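Local coordinates for TRAP solute Binding Protein (Uncultured marine bacterium, PDB 5I7I) that binds 3-hydroxybenzoate in its pocket and probably delivers such aromatic acids to a TRAP-type membrane transporter, at residues S31-P34 with S39-K42; Q75-V80 with P96-H101; A92-G97 with M188-V193; P146-T151 with G276-A281. All blocks are in the same frame, centred on the assembly; numbering follows the deposited sequence.

How the interactions relate
Interactions 1, 2 and 3 meet one another around Phe32 and the 92-97 loop. Phe32 CZ lies 3.5 Å from Tyr94 CE2, Phe32 CD2 is 3.8 Å from Leu76 CD1, and interactions 2 and 3 share Pro96 and Gly97. Interaction 3 holds the ligand directly, through Tyr94 and Val190. Interaction 1 flanks the pocket, the side chain of Pro33 lying about 5 Å from 3-hydroxybenzoate. Interaction 4 stands on another flank, the Glu278 side chain about 6 Å from the ligand, and touches interaction 1 where Lys42 CB meets Phe277 CE1 at 3.6 Å. Interactions 2 and 4 lie on opposite sides of the chain's centre, their own centres about 25 Å apart.

Interaction 1: residues S31-P34 with S39-K42; sequences SFPP and SNAK
Pro33 and Asn40 mark the closest approach of the two backbones, CA of Pro33 to CA of Asn40 being 7.4 Å, where the irregular loop 31-34 runs past the start of helix 38-54, which opens into a wider pi-type turn at 39-42. Neither proline has an N-H, so the loop offers this helix carbonyl oxygens, and an asparagine amide suits them. Asn40 ND2 donates to Pro34 O at 2.9 Å (154° at the hydrogen); the acceptor lies in the plane of the amide, whereas the nitrogen stands well above the plane of the carbonyl. A weak second bond runs from ND2 to Pro33 O. On the other branch, Asn40 OD1 accepts from a water that also donates to Ser31 OG and bonds with Ser39 OG; Ser31 OG is held besides by Trp89 O. Small Ser39 lets Pro33 come close, its OG 3.4 Å from Pro33 CG. A leucine at Asn40 would probably leave both proline carbonyls without their amide donor and the bridging water short of an acceptor. The contact closes the strand-to-helix turn of a beta-alpha-beta crossover, in which helix 38-54 links the parallel strands 25-31 and 59-64 beside the ligand pocket.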
loop_
_atom_site.group_PDB
_atom_site.type_symbol
_atom_site.label_atom_id
_atom_site.label_comp_id
_atom_site.label_asym_id
_atom_site.label_seq_id
_atom_site.Cartn_x
_atom_site.Cartn_y
_atom_site.Cartn_z
ATOM N N SER A 31 -1.233 -10.112 -10.428
ATOM C CA SER A 31 -1.675 -9.055 -9.528
ATOM C C SER A 31 -3.129 -8.724 -9.827
ATOM O O SER A 31 -3.702 -9.183 -10.817
ATOM C CB SER A 31 -0.774 -7.836 -9.652
ATOM O OG SER A 31 -1.009 -6.919 -8.607
ATOM N N PHE A 32 -3.719 -7.897 -8.961
ATOM C CA PHE A 32 -5.149 -7.595 -9.025
ATOM C C PHE A 32 -5.522 -6.331 -9.804
ATOM O O PHE A 32 -6.608 -6.314 -10.396
ATOM C CB PHE A 32 -5.798 -7.554 -7.629
ATOM C CG PHE A 32 -5.273 -6.467 -6.735
ATOM C CD1 PHE A 32 -5.821 -5.189 -6.756
ATOM C CD2 PHE A 32 -4.239 -6.725 -5.869
ATOM C CE1 PHE A 32 -5.306 -4.183 -5.937
ATOM C CE2 PHE A 32 -3.730 -5.735 -5.059
ATOM C CZ PHE A 32 -4.263 -4.463 -5.084
ATOM N N PRO A 33 -4.733 -5.254 -9.815
ATOM C CA PRO A 33 -5.183 -4.066 -10.552
ATOM C C PRO A 33 -5.231 -4.346 -12.040
ATOM O O PRO A 33 -4.519 -5.232 -12.534
ATOM C CB PRO A 33 -4.109 -3.005 -10.232
ATOM C CG PRO A 33 -3.455 -3.477 -9.008
ATOM C CD PRO A 33 -3.443 -4.974 -9.155
ATOM N N PRO A 34 -6.034 -3.599 -12.792
ATOM C CA PRO A 34 -6.010 -3.741 -14.247
ATOM C C PRO A 34 -4.710 -3.204 -14.833
ATOM O O PRO A 34 -3.935 -2.481 -14.186
ATOM C CB PRO A 34 -7.217 -2.915 -14.696
ATOM C CG PRO A 34 -7.369 -1.884 -13.626
ATOM C CD PRO A 34 -7.020 -2.599 -12.354
ATOM N N SER A 39 0.746 0.433 -10.751
ATOM C CA SER A 39 1.516 -0.705 -10.275
ATOM C C SER A 39 1.937 -1.626 -11.408
ATOM O O SER A 39 3.038 -2.186 -11.378
ATOM C CB SER A 39 0.761 -1.473 -9.196
ATOM O OG SER A 39 -0.429 -2.033 -9.706
ATOM N N ASN A 40 1.088 -1.782 -12.423
ATOM C CA ASN A 40 1.433 -2.612 -13.571
ATOM C C ASN A 40 2.182 -1.798 -14.621
ATOM O O ASN A 40 3.315 -2.115 -14.972
ATOM C CB ASN A 40 0.166 -3.221 -14.170
ATOM C CG ASN A 40 -0.476 -4.242 -13.272
ATOM O OD1 ASN A 40 0.190 -5.089 -12.689
ATOM N ND2 ASN A 40 -1.788 -4.135 -13.123
ATOM N N ALA A 41 1.579 -0.721 -15.102
ATOM C CA ALA A 41 2.093 -0.051 -16.289
ATOM C C ALA A 41 3.364 0.738 -16.012
ATOM O O ALA A 41 4.207 0.869 -16.906
ATOM C CB ALA A 41 1.021 0.869 -16.878
ATOM N N LYS A 42 3.536 1.242 -14.782
ATOM C CA LYS A 42 4.641 2.135 -14.467
ATOM C C LYS A 42 5.542 1.602 -13.368
ATOM O O LYS A 42 6.471 2.301 -12.944
ATOM C CB LYS A 42 4.122 3.540 -14.157
ATOM C CG LYS A 42 3.534 4.209 -15.401
ATOM C CD LYS A 42 3.051 5.620 -15.099
ATOM C CE LYS A 42 2.604 6.350 -16.379
ATOM N NZ LYS A 42 1.626 5.553 -17.170
HETATM O O HOH W 1 0.220 -4.687 -9.976
#

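Interaction 2: residues Q75-V80 with P96-H101; sequences QLVDQV and PGRFPH
Asp78 and Arg98 form a salt bridge in which both terminal nitrogens of the guanidinium converge end-on upon one carboxylate oxygen. Arg98 NH1 lies 2.6 Å and Arg98 NH2 2.5 Å from Asp78 OD1, with the two flat groups only 13° from coplanar. NH1 comes to OD1 from the syn side, while NH2 arrives nearly in line with the C-O bond. These rather short lengths and the exact approach belong to one of two modelled conformers of Arg98 and deserve caution. Over one face of the guanidinium sits Val77 CG2, 3.7 Å from Arg98 NH1. The other methyl of this branched residue, Val77 CG1, meets the Phe99 ring obliquely, 3.8 Å from Phe99 CZ, so a single valine serves both an aromatic and a cationic neighbour.

These contacts tie helix 76-82 to the loop following strand 87-91. The helix is the crossover between parallel strands 59-64 and 87-91 in a sheet whose order, 2-1-3-5-4, is that of class II periplasmic binding proteins.

Farther out, the bend of the Arg98 chain at chi2 (100°) turns the guanidinium toward the helix, while Arg98 CG lies over a face of its neighbour Phe99, toward the rim. Arg81 brings a second positive charge close to Arg98, and its ion pair with Asp78 is long and weak; the carboxylate probably eases the repulsion. Phe99 and Val77 both rest on Tyr136 and Leu239 from neighbouring strands of the sheet, and Tyr136 OH also receives a weak hydrogen bond from Arg98 NH2.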
loop_
_atom_site.group_PDB
_atom_site.type_symbol
_atom_site.label_atom_id
_atom_site.label_comp_id
_atom_site.label_asym_id
_atom_site.label_seq_id
_atom_site.Cartn_x
_atom_site.Cartn_y
_atom_site.Cartn_z
ATOM N N GLN A 75 -5.545 -14.001 -2.185
ATOM C CA GLN A 75 -4.855 -15.245 -2.492
ATOM C C GLN A 75 -3.499 -15.041 -3.154
ATOM O O GLN A 75 -2.738 -16.011 -3.249
ATOM C CB GLN A 75 -5.720 -16.131 -3.370
ATOM C CG GLN A 75 -7.026 -16.489 -2.751
ATOM C CD GLN A 75 -7.833 -17.367 -3.633
ATOM O OE1 GLN A 75 -8.607 -16.879 -4.453
ATOM N NE2 GLN A 75 -7.639 -18.674 -3.508
ATOM N N LEU A 76 -3.181 -13.826 -3.602
ATOM C CA LEU A 76 -1.910 -13.608 -4.283
ATOM C C LEU A 76 -0.727 -14.060 -3.435
ATOM O O LEU A 76 0.199 -14.700 -3.947
ATOM C CB LEU A 76 -1.766 -12.143 -4.706
ATOM C CG LEU A 76 -2.669 -11.701 -5.854
ATOM C CD1 LEU A 76 -2.740 -10.169 -5.914
ATOM C CD2 LEU A 76 -2.175 -12.290 -7.163
ATOM N N VAL A 77 -0.735 -13.772 -2.135
ATOM C CA VAL A 77 0.387 -14.201 -1.295
ATOM C C VAL A 77 0.477 -15.719 -1.230
ATOM O O VAL A 77 1.580 -16.278 -1.166
ATOM C CB VAL A 77 0.359 -13.570 0.113
ATOM C CG1 VAL A 77 0.682 -12.095 0.046
ATOM C CG2 VAL A 77 -0.974 -13.786 0.798
ATOM N N ASP A 78 -0.664 -16.414 -1.214
ATOM C CA ASP A 78 -0.624 -17.873 -1.189
ATOM C C ASP A 78 -0.083 -18.414 -2.499
ATOM O O ASP A 78 0.750 -19.326 -2.508
ATOM C CB ASP A 78 -2.019 -18.446 -0.938
ATOM C CG ASP A 78 -2.591 -18.025 0.392
ATOM O OD1 ASP A 78 -1.806 -17.775 1.331
ATOM O OD2 ASP A 78 -3.836 -17.960 0.494
ATOM N N GLN A 79 -0.543 -17.849 -3.613
ATOM C CA GLN A 79 -0.105 -18.294 -4.934
ATOM C C GLN A 79 1.408 -18.174 -5.084
ATOM O O GLN A 79 2.072 -19.100 -5.572
ATOM C CB GLN A 79 -0.813 -17.492 -6.017
ATOM C CG GLN A 79 -2.300 -17.767 -6.099
ATOM C CD GLN A 79 -2.992 -16.909 -7.118
ATOM O OE1 GLN A 79 -2.469 -15.879 -7.523
ATOM N NE2 GLN A 79 -4.187 -17.306 -7.520
ATOM N N VAL A 80 1.974 -17.045 -4.658
ATOM C CA VAL A 80 3.415 -16.866 -4.806
ATOM C C VAL A 80 4.179 -17.727 -3.800
ATOM O O VAL A 80 5.247 -18.263 -4.117
ATOM C CB VAL A 80 3.818 -15.375 -4.768
ATOM C CG1 VAL A 80 3.858 -14.812 -3.342
ATOM C CG2 VAL A 80 5.163 -15.210 -5.424
ATOM N N PRO A 96 -5.544 -10.291 6.559
ATOM C CA PRO A 96 -5.337 -9.838 7.944
ATOM C C PRO A 96 -4.519 -10.820 8.761
ATOM O O PRO A 96 -4.655 -12.036 8.617
ATOM C CB PRO A 96 -6.758 -9.726 8.501
ATOM C CG PRO A 96 -7.602 -10.515 7.599
ATOM C CD PRO A 96 -6.977 -10.402 6.243
ATOM N N GLY A 97 -3.642 -10.265 9.603
ATOM C CA GLY A 97 -2.874 -11.029 10.561
ATOM C C GLY A 97 -1.665 -11.753 10.005
ATOM O O GLY A 97 -0.838 -12.229 10.788
ATOM N N ARG A 98 -1.524 -11.827 8.685
ATOM C CA ARG A 98 -0.479 -12.643 8.091
ATOM C C ARG A 98 0.897 -11.995 8.192
ATOM O O ARG A 98 1.903 -12.708 8.250
ATOM C CB ARG A 98 -0.830 -12.883 6.625
ATOM C CG ARG A 98 0.090 -13.825 5.897
ATOM C CD ARG A 98 -0.484 -15.222 5.774
ATOM N NE ARG A 98 0.152 -15.942 4.668
ATOM C CZ ARG A 98 -0.465 -16.405 3.582
ATOM N NH1 ARG A 98 -1.778 -16.265 3.422
ATOM N NH2 ARG A 98 0.242 -17.035 2.646
ATOM N N PHE A 99 0.966 -10.666 8.213
ATOM C CA PHE A 99 2.230 -9.927 8.227
ATOM C C PHE A 99 2.157 -8.920 9.366
ATOM O O PHE A 99 2.037 -7.707 9.150
ATOM C CB PHE A 99 2.493 -9.265 6.872
ATOM C CG PHE A 99 2.371 -10.221 5.716
ATOM C CD1 PHE A 99 3.370 -11.150 5.443
ATOM C CD2 PHE A 99 1.245 -10.203 4.918
ATOM C CE1 PHE A 99 3.248 -12.037 4.392
ATOM C CE2 PHE A 99 1.114 -11.085 3.871
ATOM C CZ PHE A 99 2.120 -11.999 3.592
ATOM N N PRO A 100 2.226 -9.402 10.606
ATOM C CA PRO A 100 1.870 -8.537 11.737
ATOM C C PRO A 100 2.840 -7.399 11.958
ATOM O O PRO A 100 2.430 -6.306 12.378
ATOM C CB PRO A 100 1.858 -9.497 12.928
ATOM C CG PRO A 100 2.726 -10.653 12.495
ATOM C CD PRO A 100 2.452 -10.791 11.012
ATOM N N HIS A 101 4.133 -7.601 11.687
ATOM C CA HIS A 101 5.074 -6.502 11.875
ATOM C C HIS A 101 4.713 -5.316 11.000
ATOM O O HIS A 101 4.892 -4.158 11.404
ATOM C CB HIS A 101 6.499 -6.936 11.545
ATOM C CG HIS A 101 7.107 -7.878 12.535
ATOM N ND1 HIS A 101 6.866 -9.232 12.518
ATOM C CD2 HIS A 101 8.015 -7.672 13.515
ATOM C CE1 HIS A 101 7.548 -9.811 13.493
ATOM N NE2 HIS A 101 8.272 -8.888 14.099
#

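Interaction 3: residues A92-G97 with M188-V193; sequences AGYTPG and MPVPAV. With 3HB (3-hydroxybenzoic acid), chain C.
The Tyr94 ring takes Pro189 over one face and, near its plane at the edge, carboxylate oxygen O2' of 3-hydroxybenzoate. Pro189 CB makes a CH-pi contact 4.0 Å from the centroid of the Tyr94 ring, 27° off the normal, and Pro189 CG rides above the ring centre. A proline suits this place because its ring offers several C-H groups on a rigid frame. The phenol oxygen works both ways: Tyr94 OH donates to O2' of the ligand at 2.6 Å, and accepts from Val190 N at 3.1 Å in a nearly straight bond (162° at the hydrogen), which is consistent with its own proton being turned to the ligand. Val190 places its CG1 between backbone N and carbonyl carbon (chi1 71°), which lays that methyl 3.6 Å from C6 of the ligand ring and gives the benzene an apolar wall. Phe32 also meets the tyrosine ring, and Arg168 and Glu210 supply further hydrogen bonds to the ligand. Loop 92-97 follows a strand of the five-stranded sheet and loop 188-193 a strand of the six-stranded one, so the contact bridges two lobes across the ligand cleft, as in the closed form of a Venus-flytrap binding protein.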
loop_
_atom_site.group_PDB
_atom_site.type_symbol
_atom_site.label_atom_id
_atom_site.label_comp_id
_atom_site.label_asym_id
_atom_site.label_seq_id
_atom_site.Cartn_x
_atom_site.Cartn_y
_atom_site.Cartn_z
ATOM N N ALA A 92 -0.301 -6.006 1.596
ATOM C CA ALA A 92 -0.057 -6.969 2.670
ATOM C C ALA A 92 -1.314 -7.210 3.491
ATOM O O ALA A 92 -1.674 -8.355 3.789
ATOM C CB ALA A 92 1.048 -6.456 3.589
ATOM N N GLY A 93 -1.993 -6.136 3.872
ATOM C CA GLY A 93 -3.152 -6.213 4.724
ATOM C C GLY A 93 -4.416 -6.740 4.083
ATOM O O GLY A 93 -5.436 -6.862 4.771
ATOM N N TYR A 94 -4.402 -7.064 2.784
ATOM C CA TYR A 94 -5.546 -7.775 2.225
ATOM C C TYR A 94 -5.709 -9.152 2.850
ATOM O O TYR A 94 -6.784 -9.741 2.734
ATOM C CB TYR A 94 -5.434 -7.919 0.707
ATOM C CG TYR A 94 -5.746 -6.678 -0.123
ATOM C CD1 TYR A 94 -6.077 -5.458 0.465
ATOM C CD2 TYR A 94 -5.719 -6.750 -1.501
ATOM C CE1 TYR A 94 -6.359 -4.364 -0.312
ATOM C CE2 TYR A 94 -6.009 -5.672 -2.275
ATOM C CZ TYR A 94 -6.323 -4.486 -1.703
ATOM O OH TYR A 94 -6.608 -3.413 -2.531
ATOM N N THR A 95 -4.680 -9.661 3.527
ATOM C CA THR A 95 -4.744 -10.891 4.311
ATOM C C THR A 95 -4.496 -10.520 5.767
ATOM O O THR A 95 -3.336 -10.379 6.180
ATOM C CB THR A 95 -3.686 -11.886 3.846
ATOM O OG1 THR A 95 -2.418 -11.251 3.681
ATOM C CG2 THR A 95 -4.111 -12.513 2.538
ATOM N N PRO A 96 -5.544 -10.291 6.559
ATOM C CA PRO A 96 -5.337 -9.838 7.944
ATOM C C PRO A 96 -4.519 -10.820 8.761
ATOM O O PRO A 96 -4.655 -12.036 8.617
ATOM C CB PRO A 96 -6.758 -9.726 8.501
ATOM C CG PRO A 96 -7.602 -10.515 7.599
ATOM C CD PRO A 96 -6.977 -10.402 6.243
ATOM N N GLY A 97 -3.642 -10.265 9.603
ATOM C CA GLY A 97 -2.874 -11.029 10.561
ATOM C C GLY A 97 -1.665 -11.753 10.005
ATOM O O GLY A 97 -0.838 -12.229 10.788
ATOM N N MET A 188 -12.601 -3.664 1.981
ATOM C CA MET A 188 -12.640 -4.410 0.721
ATOM C C MET A 188 -11.420 -4.062 -0.125
ATOM O O MET A 188 -10.894 -2.942 -0.026
ATOM C CB MET A 188 -13.903 -4.090 -0.082
ATOM C CG MET A 188 -13.922 -2.658 -0.631
ATOM S SD MET A 188 -15.551 -2.120 -1.168
ATOM C CE MET A 188 -16.360 -1.996 0.428
ATOM N N PRO A 189 -10.945 -4.984 -0.973
ATOM C CA PRO A 189 -9.911 -4.618 -1.950
ATOM C C PRO A 189 -10.407 -3.536 -2.896
ATOM O O PRO A 189 -11.608 -3.363 -3.115
ATOM C CB PRO A 189 -9.629 -5.935 -2.680
ATOM C CG PRO A 189 -10.017 -7.002 -1.683
ATOM C CD PRO A 189 -11.233 -6.434 -1.000
ATOM N N VAL A 190 -9.466 -2.779 -3.433
ATOM C CA VAL A 190 -9.807 -1.561 -4.167
ATOM C C VAL A 190 -10.672 -1.806 -5.405
ATOM O O VAL A 190 -11.488 -0.934 -5.738
ATOM C CB VAL A 190 -8.564 -0.690 -4.444
ATOM C CG1 VAL A 190 -7.669 -1.315 -5.476
ATOM C CG2 VAL A 190 -8.976 0.724 -4.860
ATOM N N PRO A 191 -10.574 -2.930 -6.122
ATOM C CA PRO A 191 -11.429 -3.082 -7.313
ATOM C C PRO A 191 -12.918 -3.138 -7.002
ATOM O O PRO A 191 -13.719 -2.995 -7.925
ATOM C CB PRO A 191 -10.940 -4.392 -7.950
ATOM C CG PRO A 191 -9.570 -4.582 -7.401
ATOM C CD PRO A 191 -9.654 -4.073 -5.996
ATOM N N ALA A 192 -13.301 -3.346 -5.741
ATOM C CA ALA A 192 -14.696 -3.427 -5.318
ATOM C C ALA A 192 -15.288 -2.074 -4.932
ATOM O O ALA A 192 -16.509 -1.976 -4.743
ATOM C CB ALA A 192 -14.799 -4.358 -4.105
ATOM N N VAL A 193 -14.464 -1.033 -4.841
ATOM C CA VAL A 193 -14.903 0.236 -4.267
ATOM C C VAL A 193 -15.927 0.928 -5.162
ATOM O O VAL A 193 -16.941 1.454 -4.682
ATOM C CB VAL A 193 -13.686 1.136 -4.027
ATOM C CG1 VAL A 193 -14.117 2.549 -3.679
ATOM C CG2 VAL A 193 -12.834 0.559 -2.913
HETATM C "C1'" 3HB C . -5.859 0.118 -1.686
HETATM O "O1'" 3HB C . -6.231 1.092 -0.982
HETATM O "O2'" 3HB C . -6.368 -1.019 -1.509
HETATM C C1 3HB C . -4.841 0.314 -2.801
HETATM C C2 3HB C . -4.162 1.527 -2.897
HETATM C C3 3HB C . -3.247 1.726 -3.901
HETATM C C4 3HB C . -3.016 0.747 -4.830
HETATM C C5 3HB C . -3.689 -0.468 -4.735
HETATM C C6 3HB C . -4.605 -0.689 -3.727
HETATM O O3 3HB C . -2.586 2.931 -3.975
#

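Interaction 4: residues P146-T151 with G276-A281; sequences PGKIHT and GFEVPA
Lys148 and Glu278 reach for each other from opposite directions, the lysine from the beginning of strand 148-151 in the six-stranded sheet of one lobe, the glutamate from helix 264-287. This long helix also leans on the other lobe, where Phe277 packs against Lys42 of helix 38-54, so the salt bridge fastens a shared helix of the solute-binding fold to one sheet. Backbones stay well apart, with Pro146 CA and Glu278 CA 9.6 Å from each other, and two long side chains are needed to span the gap. Lys148 bends at chi2 (84°) and then runs extended through its last two torsions; Glu278 is also bent at its second torsion. Lys148 NZ meets Glu278 OE1 at 2.8 Å, approaching from the anti side of the carboxylate and about 30° out of its plane.

Other donors hold the same carboxylate: Trp209 N bonds to OE1, and Glu210 N to OE2. Since Glu210 is hydrogen-bonded to 3-hydroxybenzoate, Glu278 acts as a second-shell residue behind the pocket, and its buried charge is probably stabilised by this set of donors. A methionine at Lys148 would be likely to leave that buried carboxylate without its countercharge and the carbonyl of Pro146 without its donor. Helix 264-287 kinks just beyond Glu278, and Pro280, which has no N-H to give, fits there. The ammonium has one further grip within its own segment: Lys148 NZ donates to Pro146 O at 2.7 Å, nearly in line with the carbonyl bond (163°).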
loop_
_atom_site.group_PDB
_atom_site.type_symbol
_atom_site.label_atom_id
_atom_site.label_comp_id
_atom_site.label_asym_id
_atom_site.label_seq_id
_atom_site.Cartn_x
_atom_site.Cartn_y
_atom_site.Cartn_z
ATOM N N PRO A 146 0.794 9.148 1.343
ATOM C CA PRO A 146 -0.310 9.097 2.308
ATOM C C PRO A 146 -1.685 9.153 1.668
ATOM O O PRO A 146 -1.950 9.939 0.756
ATOM C CB PRO A 146 -0.051 10.299 3.208
ATOM C CG PRO A 146 1.434 10.447 3.180
ATOM C CD PRO A 146 1.833 10.108 1.754
ATOM N N GLY A 147 -2.562 8.291 2.141
ATOM C CA GLY A 147 -3.917 8.270 1.643
ATOM C C GLY A 147 -4.720 9.511 1.993
ATOM O O GLY A 147 -4.409 10.259 2.924
ATOM N N LYS A 148 -5.770 9.723 1.193
ATOM C CA LYS A 148 -6.696 10.830 1.344
ATOM C C LYS A 148 -8.096 10.268 1.576
ATOM O O LYS A 148 -8.377 9.079 1.357
ATOM C CB LYS A 148 -6.647 11.743 0.116
ATOM C CG LYS A 148 -5.350 12.555 -0.036
ATOM C CD LYS A 148 -4.189 11.809 -0.715
ATOM C CE LYS A 148 -2.915 12.620 -0.679
ATOM N NZ LYS A 148 -1.738 11.865 -1.194
ATOM N N ILE A 149 -8.989 11.155 2.021
ATOM C CA ILE A 149 -10.376 10.834 2.349
ATOM C C ILE A 149 -11.259 11.305 1.209
ATOM O O ILE A 149 -11.216 12.479 0.835
ATOM C CB ILE A 149 -10.789 11.511 3.669
ATOM C CG1 ILE A 149 -9.937 11.008 4.821
ATOM C CG2 ILE A 149 -12.252 11.289 3.965
ATOM C CD1 ILE A 149 -10.023 11.849 6.081
ATOM N N HIS A 150 -12.099 10.413 0.704
ATOM C CA HIS A 150 -12.938 10.703 -0.448
ATOM C C HIS A 150 -14.389 10.405 -0.117
ATOM O O HIS A 150 -14.711 9.338 0.422
ATOM C CB HIS A 150 -12.479 9.869 -1.636
ATOM C CG HIS A 150 -11.001 9.931 -1.833
ATOM N ND1 HIS A 150 -10.377 10.976 -2.476
ATOM C CD2 HIS A 150 -10.019 9.102 -1.425
ATOM C CE1 HIS A 150 -9.072 10.776 -2.467
ATOM N NE2 HIS A 150 -8.832 9.650 -1.824
ATOM N N THR A 151 -15.250 11.349 -0.449
ATOM C CA THR A 151 -16.685 11.215 -0.290
ATOM C C THR A 151 -17.372 11.699 -1.560
ATOM O O THR A 151 -16.791 12.421 -2.373
ATOM C CB THR A 151 -17.164 12.011 0.911
ATOM O OG1 THR A 151 -16.659 13.335 0.783
ATOM C CG2 THR A 151 -16.614 11.403 2.184
ATOM N N GLY A 276 5.391 10.373 -7.108
ATOM C CA GLY A 276 5.103 11.014 -8.379
ATOM C C GLY A 276 3.738 10.657 -8.930
ATOM O O GLY A 276 3.102 11.469 -9.621
ATOM N N PHE A 277 3.283 9.421 -8.697
ATOM C CA PHE A 277 2.013 9.006 -9.276
ATOM C C PHE A 277 0.845 9.823 -8.735
ATOM O O PHE A 277 -0.200 9.920 -9.401
ATOM C CB PHE A 277 1.715 7.539 -8.977
ATOM C CG PHE A 277 2.666 6.523 -9.587
ATOM C CD1 PHE A 277 3.351 6.730 -10.774
ATOM C CD2 PHE A 277 2.820 5.309 -8.947
ATOM C CE1 PHE A 277 4.179 5.743 -11.284
ATOM C CE2 PHE A 277 3.642 4.342 -9.446
ATOM C CZ PHE A 277 4.323 4.549 -10.623
ATOM N N GLU A 278 0.980 10.403 -7.542
ATOM C CA GLU A 278 -0.103 11.230 -7.015
ATOM C C GLU A 278 -0.388 12.431 -7.904
ATOM O O GLU A 278 -1.529 12.903 -7.942
ATOM C CB GLU A 278 0.218 11.747 -5.607
ATOM C CG GLU A 278 0.343 10.711 -4.539
ATOM C CD GLU A 278 -0.948 9.961 -4.320
ATOM O OE1 GLU A 278 -1.842 10.490 -3.616
ATOM O OE2 GLU A 278 -1.091 8.854 -4.878
ATOM N N VAL A 279 0.632 12.983 -8.563
ATOM C CA VAL A 279 0.519 14.288 -9.212
ATOM C C VAL A 279 -0.471 14.249 -10.373
ATOM O O VAL A 279 -1.425 15.040 -10.376
ATOM C CB VAL A 279 1.902 14.817 -9.624
ATOM C CG1 VAL A 279 1.765 16.145 -10.360
ATOM C CG2 VAL A 279 2.786 14.961 -8.399
ATOM N N PRO A 280 -0.327 13.359 -11.357
ATOM C CA PRO A 280 -1.286 13.388 -12.467
ATOM C C PRO A 280 -2.659 12.949 -12.022
ATOM O O PRO A 280 -3.656 13.413 -12.576
ATOM C CB PRO A 280 -0.678 12.431 -13.502
ATOM C CG PRO A 280 0.291 11.580 -12.726
ATOM C CD PRO A 280 0.794 12.445 -11.627
ATOM N N ALA A 281 -2.730 12.065 -11.026
ATOM C CA ALA A 281 -4.017 11.559 -10.567
ATOM C C ALA A 281 -4.790 12.638 -9.832
ATOM O O ALA A 281 -6.004 12.772 -10.015
ATOM C CB ALA A 281 -3.805 10.340 -9.669
#